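Long-range contacts in dipeptidase (Streptococcus thermophilus, PDB 3PEB), which is probably a manganese-dependent peptidase of the M24B family, seen here as its N-terminal creatinase/prolidase-type domain alone, without the catalytic part: residues F13-K18 against V49-E54; L21-D26 against Q44-V49; A102-L107 against F123-P128. All blocks are in the same frame, centred on the assembly; numbering follows the deposited sequence.

Interaction 1: residues F13-K18 against V49-E54; sequences FLNENK and VYENRE. With EDO (1,2-ethanediol), chain D.
With CG of Asn15 anti to the backbone N (chi1 178°) and CG of Glu51 likewise (chi1 180°), the two polar side chains meet in the gap between the end of a helix and the end of a strand. The Glu51 chain runs on extended beyond CG, which carries its carboxylate up to the last turn of the helix. There ND2 of Asn15 donates to OE2 of Glu51 over 2.9 Å, on the anti side of the carboxylate and tilted out of its plane; amide and carboxylate are turned 47° against each other. OE2 of Glu51 also lies 3.2 Å from CA of Asn15, so this one oxygen rests on the helix backbone as well as on the amide.

Deeper in, Leu14 packs a methyl on the strand backbone where the chain leaves the sheet: its CD1 sits 3.2 Å from O of Val49 and 4.0 Å from N of Glu51. The helix stops just beyond, in a Schellman motif with Lys18, at positive phi, as the C-prime residue. Helix 6-16 thus lies against the end of strand 46-50: Leu7, Ile10 and Arg11 pack on Val49, Leu14 also reaches Ala22 of strand 21-24 and Tyr101 of strand 96-102, and Glu51 pairs through its backbone with Gly20.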
# COMPACT_ATOMS: atom_id res chain seq x y z
N PHE A 13 10.49 -5.98 -8.95
CA PHE A 13 9.95 -7.25 -8.48
C PHE A 13 8.54 -7.49 -9.02
O PHE A 13 8.24 -8.60 -9.50
CB PHE A 13 9.94 -7.29 -6.96
CG PHE A 13 9.23 -8.49 -6.40
CD1 PHE A 13 7.89 -8.43 -6.14
CD2 PHE A 13 9.90 -9.69 -6.20
CE1 PHE A 13 7.21 -9.56 -5.61
CE2 PHE A 13 9.24 -10.81 -5.69
CZ PHE A 13 7.88 -10.74 -5.41
N LEU A 14 7.68 -6.47 -8.96
CA LEU A 14 6.32 -6.59 -9.48
C LEU A 14 6.35 -6.95 -10.96
O LEU A 14 5.65 -7.88 -11.43
CB LEU A 14 5.52 -5.30 -9.26
CG LEU A 14 5.19 -4.92 -7.81
CD1 LEU A 14 4.51 -3.51 -7.74
CD2 LEU A 14 4.27 -6.05 -7.25
N ASN A 15 7.18 -6.22 -11.70
CA ASN A 15 7.28 -6.39 -13.12
C ASN A 15 7.77 -7.80 -13.49
O ASN A 15 7.20 -8.42 -14.35
CB ASN A 15 8.20 -5.30 -13.71
CG ASN A 15 8.40 -5.45 -15.19
OD1 ASN A 15 9.43 -5.95 -15.61
ND2 ASN A 15 7.41 -5.07 -15.98
N GLU A 16 8.81 -8.29 -12.82
CA GLU A 16 9.30 -9.66 -13.01
C GLU A 16 8.18 -10.72 -12.80
O GLU A 16 8.19 -11.77 -13.43
CB GLU A 16 10.36 -9.98 -11.97
CG GLU A 16 11.75 -9.50 -12.19
CD GLU A 16 12.71 -10.15 -11.16
OE1 GLU A 16 12.56 -9.89 -9.93
OE2 GLU A 16 13.56 -10.95 -11.59
N ASN A 17 7.26 -10.42 -11.88
CA ASN A 17 6.22 -11.37 -11.46
C ASN A 17 4.84 -11.08 -12.04
O ASN A 17 3.84 -11.64 -11.58
CB ASN A 17 6.20 -11.43 -9.92
CG ASN A 17 7.44 -12.10 -9.36
OD1 ASN A 17 7.56 -13.32 -9.43
ND2 ASN A 17 8.39 -11.32 -8.84
N LYS A 18 4.80 -10.21 -13.06
CA LYS A 18 3.57 -9.89 -13.82
C LYS A 18 2.44 -9.34 -12.96
O LYS A 18 1.25 -9.58 -13.18
CB LYS A 18 3.14 -11.10 -14.64
CG LYS A 18 4.22 -11.51 -15.65
CD LYS A 18 3.70 -12.50 -16.68
CE LYS A 18 4.83 -13.35 -17.28
NZ LYS A 18 6.08 -12.58 -17.57
N VAL A 49 1.97 0.65 -4.16
CA VAL A 49 3.09 0.78 -5.05
C VAL A 49 2.72 0.12 -6.38
O VAL A 49 2.82 -1.10 -6.54
CB VAL A 49 4.42 0.19 -4.48
CG1 VAL A 49 5.58 0.55 -5.43
CG2 VAL A 49 4.69 0.71 -3.06
N TYR A 50 2.27 0.93 -7.31
CA TYR A 50 1.99 0.47 -8.66
C TYR A 50 3.24 0.15 -9.47
O TYR A 50 4.30 0.79 -9.33
CB TYR A 50 1.16 1.49 -9.41
CG TYR A 50 -0.28 1.58 -8.96
CD1 TYR A 50 -1.24 0.67 -9.41
CD2 TYR A 50 -0.70 2.59 -8.09
CE1 TYR A 50 -2.55 0.75 -9.02
CE2 TYR A 50 -2.02 2.70 -7.71
CZ TYR A 50 -2.94 1.76 -8.15
OH TYR A 50 -4.25 1.87 -7.81
N GLU A 51 3.10 -0.82 -10.36
CA GLU A 51 4.16 -1.25 -11.23
C GLU A 51 4.55 -0.12 -12.22
O GLU A 51 5.74 0.12 -12.45
CB GLU A 51 3.71 -2.47 -12.01
CG GLU A 51 4.71 -3.04 -12.99
CD GLU A 51 4.10 -4.03 -13.95
OE1 GLU A 51 2.87 -4.06 -14.14
OE2 GLU A 51 4.87 -4.78 -14.55
N ASN A 52 3.54 0.56 -12.79
CA ASN A 52 3.79 1.59 -13.81
C ASN A 52 2.92 2.84 -13.61
O ASN A 52 2.47 3.42 -14.58
CB ASN A 52 3.59 1.02 -15.23
CG ASN A 52 4.19 1.90 -16.31
OD1 ASN A 52 5.34 2.34 -16.19
ND2 ASN A 52 3.46 2.13 -17.41
N ARG A 53 2.72 3.24 -12.35
CA ARG A 53 2.12 4.52 -12.00
C ARG A 53 2.84 4.99 -10.73
O ARG A 53 3.47 4.19 -10.05
CB ARG A 53 0.64 4.38 -11.62
CG ARG A 53 -0.28 3.74 -12.62
CD ARG A 53 -1.62 3.37 -12.00
NE ARG A 53 -2.53 2.81 -13.00
CZ ARG A 53 -3.46 3.49 -13.66
NH1 ARG A 53 -3.64 4.78 -13.44
NH2 ARG A 53 -4.21 2.86 -14.55
N GLU A 54 2.70 6.27 -10.41
CA GLU A 54 3.22 6.76 -9.15
C GLU A 54 2.50 6.08 -7.98
O GLU A 54 1.34 5.67 -8.10
CB GLU A 54 3.13 8.29 -9.04
CG GLU A 54 1.73 8.86 -8.98
CD GLU A 54 1.73 10.36 -8.80
OE1 GLU A 54 0.68 10.97 -9.03
OE2 GLU A 54 2.77 10.93 -8.40
C1 EDO D . -7.48 5.33 -16.11
O1 EDO D . -6.46 4.35 -15.88
C2 EDO D . -7.11 6.59 -15.33
O2 EDO D . -5.81 6.39 -14.75

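Interaction 2: residues L21-D26 against Q44-V49; sequences LAIVSD and QMFLFV
The rings of Phe46 and Phe48 both meet strand 21-24 with Ile23 between them. At the edge of the Phe46 ring, near its plane, lies O of Val24, while CG2 of Ile23 comes in obliquely, 3.6 Å from CD1 of Phe46; CB of Ser25 comes, also obliquely, from the other side of the ring plane, 4.1 Å from CD1 of Phe46. The Phe48 ring has CD1 of Leu21 at its edge and CG1 of Ile23 on an oblique approach, 3.9 Å from CD1 of Phe48. Ile23 and Phe48 lie side by side and point the same way. Ile23 can serve both rings because CG2 is anti to its backbone N and CG1 beside it (chi1 -58°): CG1 lies along Phe48, while CG2 wedges between the two rings, 4.0 Å from CE1 of Phe48. Helix 84-91 covers this aromatic face through Ile88, which touches both phenylalanine side chains.

On the other face Val24 sits beside Leu47, CB to CB 4.1 Å, and Ala22 beside Val49; Val24 also packs under Thr29, Val30 and Leu33 of helix 27-34. The backbones are joined by two antiparallel hydrogen-bonded pairs. N of Val24 reaches O of Leu47 at 2.9 Å, and N of Ala22 reaches O of Val49 at 2.8 Å, both almost straight at 177°, and each is matched by a return bond. Beyond the strand ends the chains part, and a water lies within hydrogen-bonding distance of O of Ser25 and O of Met45.

The two strands run at 163° to each other in the middle of a six-stranded mixed sheet with helices on both faces, the alpha/beta arrangement characteristic of the creatinase/prolidase N-terminal domain.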
# COMPACT_ATOMS: atom_id res chain seq x y z
N LEU A 21 0.65 -4.24 -8.97
CA LEU A 21 0.50 -3.52 -7.72
C LEU A 21 1.01 -4.28 -6.51
O LEU A 21 0.69 -5.49 -6.35
CB LEU A 21 -0.98 -3.18 -7.48
CG LEU A 21 -1.35 -2.48 -6.14
CD1 LEU A 21 -0.80 -1.05 -6.03
CD2 LEU A 21 -2.89 -2.45 -5.99
N ALA A 22 1.76 -3.59 -5.65
CA ALA A 22 2.03 -4.07 -4.29
C ALA A 22 1.23 -3.22 -3.30
O ALA A 22 1.25 -1.98 -3.37
CB ALA A 22 3.55 -4.01 -3.92
N ILE A 23 0.60 -3.89 -2.34
CA ILE A 23 -0.09 -3.21 -1.25
C ILE A 23 0.70 -3.49 0.01
O ILE A 23 0.74 -4.62 0.49
CB ILE A 23 -1.56 -3.70 -1.07
CG1 ILE A 23 -2.34 -3.48 -2.36
CG2 ILE A 23 -2.24 -2.94 0.13
CD1 ILE A 23 -3.81 -4.02 -2.32
N VAL A 24 1.35 -2.45 0.53
CA VAL A 24 2.22 -2.53 1.68
C VAL A 24 1.42 -2.05 2.88
O VAL A 24 0.87 -0.94 2.87
CB VAL A 24 3.50 -1.68 1.46
CG1 VAL A 24 4.41 -1.67 2.71
CG2 VAL A 24 4.31 -2.24 0.26
N SER A 25 1.35 -2.89 3.91
CA SER A 25 0.56 -2.62 5.09
C SER A 25 1.35 -2.53 6.39
O SER A 25 0.86 -1.90 7.34
CB SER A 25 -0.52 -3.70 5.27
OG SER A 25 0.05 -4.98 5.32
N ASP A 26 2.52 -3.16 6.47
CA ASP A 26 3.28 -3.19 7.70
C ASP A 26 3.91 -1.82 7.87
O ASP A 26 4.63 -1.36 6.98
CB ASP A 26 4.38 -4.28 7.59
CG ASP A 26 5.12 -4.48 8.88
OD1 ASP A 26 5.11 -3.58 9.75
OD2 ASP A 26 5.67 -5.59 9.06
N GLN A 44 -6.83 2.16 9.28
CA GLN A 44 -6.25 1.69 8.02
C GLN A 44 -5.11 2.60 7.51
O GLN A 44 -5.24 3.82 7.50
CB GLN A 44 -7.30 1.60 6.95
CG GLN A 44 -8.47 0.68 7.26
CD GLN A 44 -8.08 -0.67 7.78
OE1 GLN A 44 -7.15 -1.32 7.26
NE2 GLN A 44 -8.82 -1.16 8.78
N MSE A 45 -4.00 1.97 7.12
CA MSE A 45 -2.92 2.61 6.34
C MSE A 45 -2.47 1.59 5.31
O MSE A 45 -2.20 0.44 5.66
CB MSE A 45 -1.73 2.99 7.21
CG MSE A 45 -0.60 3.58 6.42
SE MSE A 45 0.94 4.27 7.39
CE MSE A 45 1.64 2.56 8.07
N PHE A 46 -2.37 2.03 4.06
CA PHE A 46 -1.84 1.20 2.98
C PHE A 46 -1.00 2.08 2.05
O PHE A 46 -1.44 3.16 1.66
CB PHE A 46 -2.94 0.58 2.14
CG PHE A 46 -3.83 -0.37 2.88
CD1 PHE A 46 -3.38 -1.61 3.27
CD2 PHE A 46 -5.14 -0.01 3.19
CE1 PHE A 46 -4.22 -2.49 3.97
CE2 PHE A 46 -5.99 -0.90 3.88
CZ PHE A 46 -5.50 -2.13 4.28
N LEU A 47 0.18 1.58 1.68
CA LEU A 47 0.97 2.18 0.62
C LEU A 47 0.76 1.35 -0.63
O LEU A 47 1.06 0.14 -0.65
CB LEU A 47 2.44 2.24 1.00
CG LEU A 47 3.43 2.68 -0.08
CD1 LEU A 47 3.28 4.19 -0.31
CD2 LEU A 47 4.87 2.29 0.35
N PHE A 48 0.27 2.01 -1.67
CA PHE A 48 -0.02 1.37 -2.96
C PHE A 48 1.12 1.66 -3.92
O PHE A 48 1.28 2.79 -4.38
CB PHE A 48 -1.36 1.90 -3.50
CG PHE A 48 -2.52 1.59 -2.62
CD1 PHE A 48 -3.06 0.32 -2.59
CD2 PHE A 48 -3.08 2.58 -1.79
CE1 PHE A 48 -4.14 0.01 -1.75
CE2 PHE A 48 -4.16 2.28 -0.93
CZ PHE A 48 -4.70 1.02 -0.90
N VAL A 49 1.97 0.65 -4.16
CA VAL A 49 3.09 0.78 -5.05
C VAL A 49 2.72 0.12 -6.38
O VAL A 49 2.82 -1.10 -6.54
CB VAL A 49 4.42 0.19 -4.48
CG1 VAL A 49 5.58 0.55 -5.43
CG2 VAL A 49 4.69 0.71 -3.06
O HOH W 1 -1.09 -0.42 8.13

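Interaction 3: residues A102-L107 against F123-P128; sequences AEFDNL and FENLTP. With EDO (1,2-ethanediol), chain E; EDO (1,2-ethanediol), chain J.
Ala102 and Leu126 hold the tight side of this contact through the backbone: N of Leu126 donates to O of Ala102 at 2.7 Å, and N of Ala102 to O of Glu124. Strand 122-125, at the border of the sheet, here runs parallel to strand 96-102. Also on the buried side, a water joins OE2 of Glu103 to OG1 of Thr127, and the same OE2 hydrogen-bonds OG1 of Thr29.

OD1 of Asn125 takes two N-H groups from opposite faces of its amide plane, N of Phe104 at 3.1 Å and N of Thr127 at 3.0 Å. With CG anti to the backbone N (chi1 -168°), the amide turns back beside its own carbonyl carbon to meet both. The second is a capping bond at the turn that leads into the helix, while the first ties that cap to the loop after strand 96-102.

At the exposed border the Phe104 ring lies over Asn125, whose CB stands 3.9 Å from the ring centroid in a CH-pi contact; ring and amide planes are only 9° apart. Here N of Asp105 makes just a weak bond to OG1 of Thr127 (3.4 Å), CG2 of Thr127 brushes OD2 of Asp105, and a water bridges OD1 of Asp105 and ND2 of Asn125.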
# COMPACT_ATOMS: atom_id res chain seq x y z
N ALA A 102 0.80 -8.57 -1.58
CA ALA A 102 0.51 -8.00 -0.27
C ALA A 102 1.28 -8.76 0.80
O ALA A 102 1.79 -9.86 0.57
CB ALA A 102 -1.02 -8.02 0.02
N GLU A 103 1.42 -8.14 1.98
CA GLU A 103 2.27 -8.73 3.01
C GLU A 103 1.44 -9.67 3.89
O GLU A 103 0.82 -9.22 4.84
CB GLU A 103 2.90 -7.64 3.87
CG GLU A 103 3.79 -6.66 3.10
CD GLU A 103 4.33 -5.58 4.00
OE1 GLU A 103 3.61 -4.57 4.16
OE2 GLU A 103 5.45 -5.75 4.56
N PHE A 104 1.48 -10.96 3.58
CA PHE A 104 0.60 -11.94 4.23
C PHE A 104 0.94 -12.16 5.70
O PHE A 104 0.07 -12.58 6.45
CB PHE A 104 0.64 -13.29 3.52
CG PHE A 104 -0.10 -13.34 2.19
CD1 PHE A 104 -0.64 -12.21 1.58
CD2 PHE A 104 -0.24 -14.57 1.55
CE1 PHE A 104 -1.30 -12.33 0.35
CE2 PHE A 104 -0.88 -14.68 0.34
CZ PHE A 104 -1.39 -13.56 -0.28
N ASP A 105 2.19 -11.90 6.11
CA ASP A 105 2.54 -12.04 7.52
C ASP A 105 2.01 -10.86 8.34
O ASP A 105 1.88 -10.97 9.55
CB ASP A 105 4.06 -12.18 7.73
CG ASP A 105 4.60 -13.58 7.42
OD1 ASP A 105 3.91 -14.45 6.83
OD2 ASP A 105 5.78 -13.81 7.77
N ASN A 106 1.66 -9.75 7.70
CA ASN A 106 1.23 -8.56 8.40
C ASN A 106 -0.29 -8.36 8.37
O ASN A 106 -0.88 -8.01 9.39
CB ASN A 106 1.88 -7.28 7.84
CG ASN A 106 1.34 -6.01 8.49
OD1 ASN A 106 0.54 -5.28 7.90
ND2 ASN A 106 1.75 -5.77 9.75
N LEU A 107 -0.90 -8.53 7.21
CA LEU A 107 -2.34 -8.34 7.05
C LEU A 107 -3.12 -9.34 7.85
O LEU A 107 -2.85 -10.53 7.79
CB LEU A 107 -2.79 -8.54 5.61
CG LEU A 107 -2.62 -7.51 4.57
CD1 LEU A 107 -3.18 -8.11 3.25
CD2 LEU A 107 -3.26 -6.13 4.93
N PHE A 123 -4.32 -12.43 -5.12
CA PHE A 123 -3.30 -11.94 -4.23
C PHE A 123 -2.18 -12.97 -4.05
O PHE A 123 -2.42 -14.19 -3.91
CB PHE A 123 -3.88 -11.58 -2.87
CG PHE A 123 -4.65 -10.28 -2.86
CD1 PHE A 123 -5.94 -10.21 -3.35
CD2 PHE A 123 -4.09 -9.16 -2.28
CE1 PHE A 123 -6.65 -9.01 -3.30
CE2 PHE A 123 -4.79 -7.94 -2.22
CZ PHE A 123 -6.06 -7.87 -2.75
N GLU A 124 -0.96 -12.46 -3.99
CA GLU A 124 0.25 -13.23 -3.77
C GLU A 124 1.04 -12.58 -2.66
O GLU A 124 0.83 -11.41 -2.36
CB GLU A 124 1.12 -13.29 -5.03
CG GLU A 124 0.49 -14.02 -6.23
CD GLU A 124 0.35 -15.52 -6.03
OE1 GLU A 124 0.95 -16.09 -5.08
OE2 GLU A 124 -0.37 -16.15 -6.85
N ASN A 125 1.95 -13.34 -2.05
CA ASN A 125 2.66 -12.92 -0.84
C ASN A 125 3.97 -12.14 -1.12
O ASN A 125 4.88 -12.68 -1.72
CB ASN A 125 3.00 -14.15 -0.01
CG ASN A 125 3.45 -13.81 1.39
OD1 ASN A 125 3.40 -12.66 1.82
ND2 ASN A 125 3.85 -14.86 2.13
N LEU A 126 4.01 -10.90 -0.67
CA LEU A 126 5.16 -9.99 -0.77
C LEU A 126 6.15 -10.13 0.37
O LEU A 126 7.28 -9.64 0.28
CB LEU A 126 4.66 -8.55 -0.76
CG LEU A 126 5.65 -7.43 -1.14
CD1 LEU A 126 6.14 -7.60 -2.60
CD2 LEU A 126 4.94 -6.09 -0.94
N THR A 127 5.75 -10.80 1.46
CA THR A 127 6.57 -10.79 2.66
C THR A 127 7.98 -11.36 2.44
O THR A 127 8.96 -10.79 2.93
CB THR A 127 5.83 -11.49 3.87
OG1 THR A 127 4.78 -10.63 4.34
CG2 THR A 127 6.83 -11.73 5.01
N PRO A 128 8.10 -12.48 1.70
CA PRO A 128 9.44 -13.02 1.47
C PRO A 128 10.38 -12.02 0.75
O PRO A 128 11.54 -11.86 1.15
CB PRO A 128 9.17 -14.25 0.61
CG PRO A 128 7.80 -14.72 1.06
CD PRO A 128 7.05 -13.41 1.25
C1 EDO E . -1.21 -9.95 11.94
O1 EDO E . -0.34 -8.81 12.01
C2 EDO E . -2.55 -9.64 12.60
O2 EDO E . -2.51 -9.94 14.00
C1 EDO J . -7.14 -15.09 -3.34
O1 EDO J . -6.30 -14.17 -4.04
C2 EDO J . -8.59 -14.69 -3.59
O2 EDO J . -8.65 -13.48 -4.36
O HOH W 2 6.27 -8.26 5.18
O HOH W 3 5.24 -15.13 4.56

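Interactions 1 and 2 share Val49, and interaction 2 is nested in the chain loop that interaction 1 closes; their centres are 13 Å apart. CD1 of Leu14 lies 3.5 Å from N of Ala22, so the helix of interaction 1 rests on the strand pair of interaction 2. Interactions 2 and 3, centres 10 Å apart, are joined by polar bonds: OE1 of Glu103 is 2.8 Å from N of Ser25, and OG of Ser25 is 2.6 Å from OD1 of Asn106. Interactions 1 and 3 meet through Phe13 and Leu126. A sodium ion lies about 5 Å from the Phe123 side chain; Gln116, which Phe123 touches, and Phe119 form one of the two sodium sites.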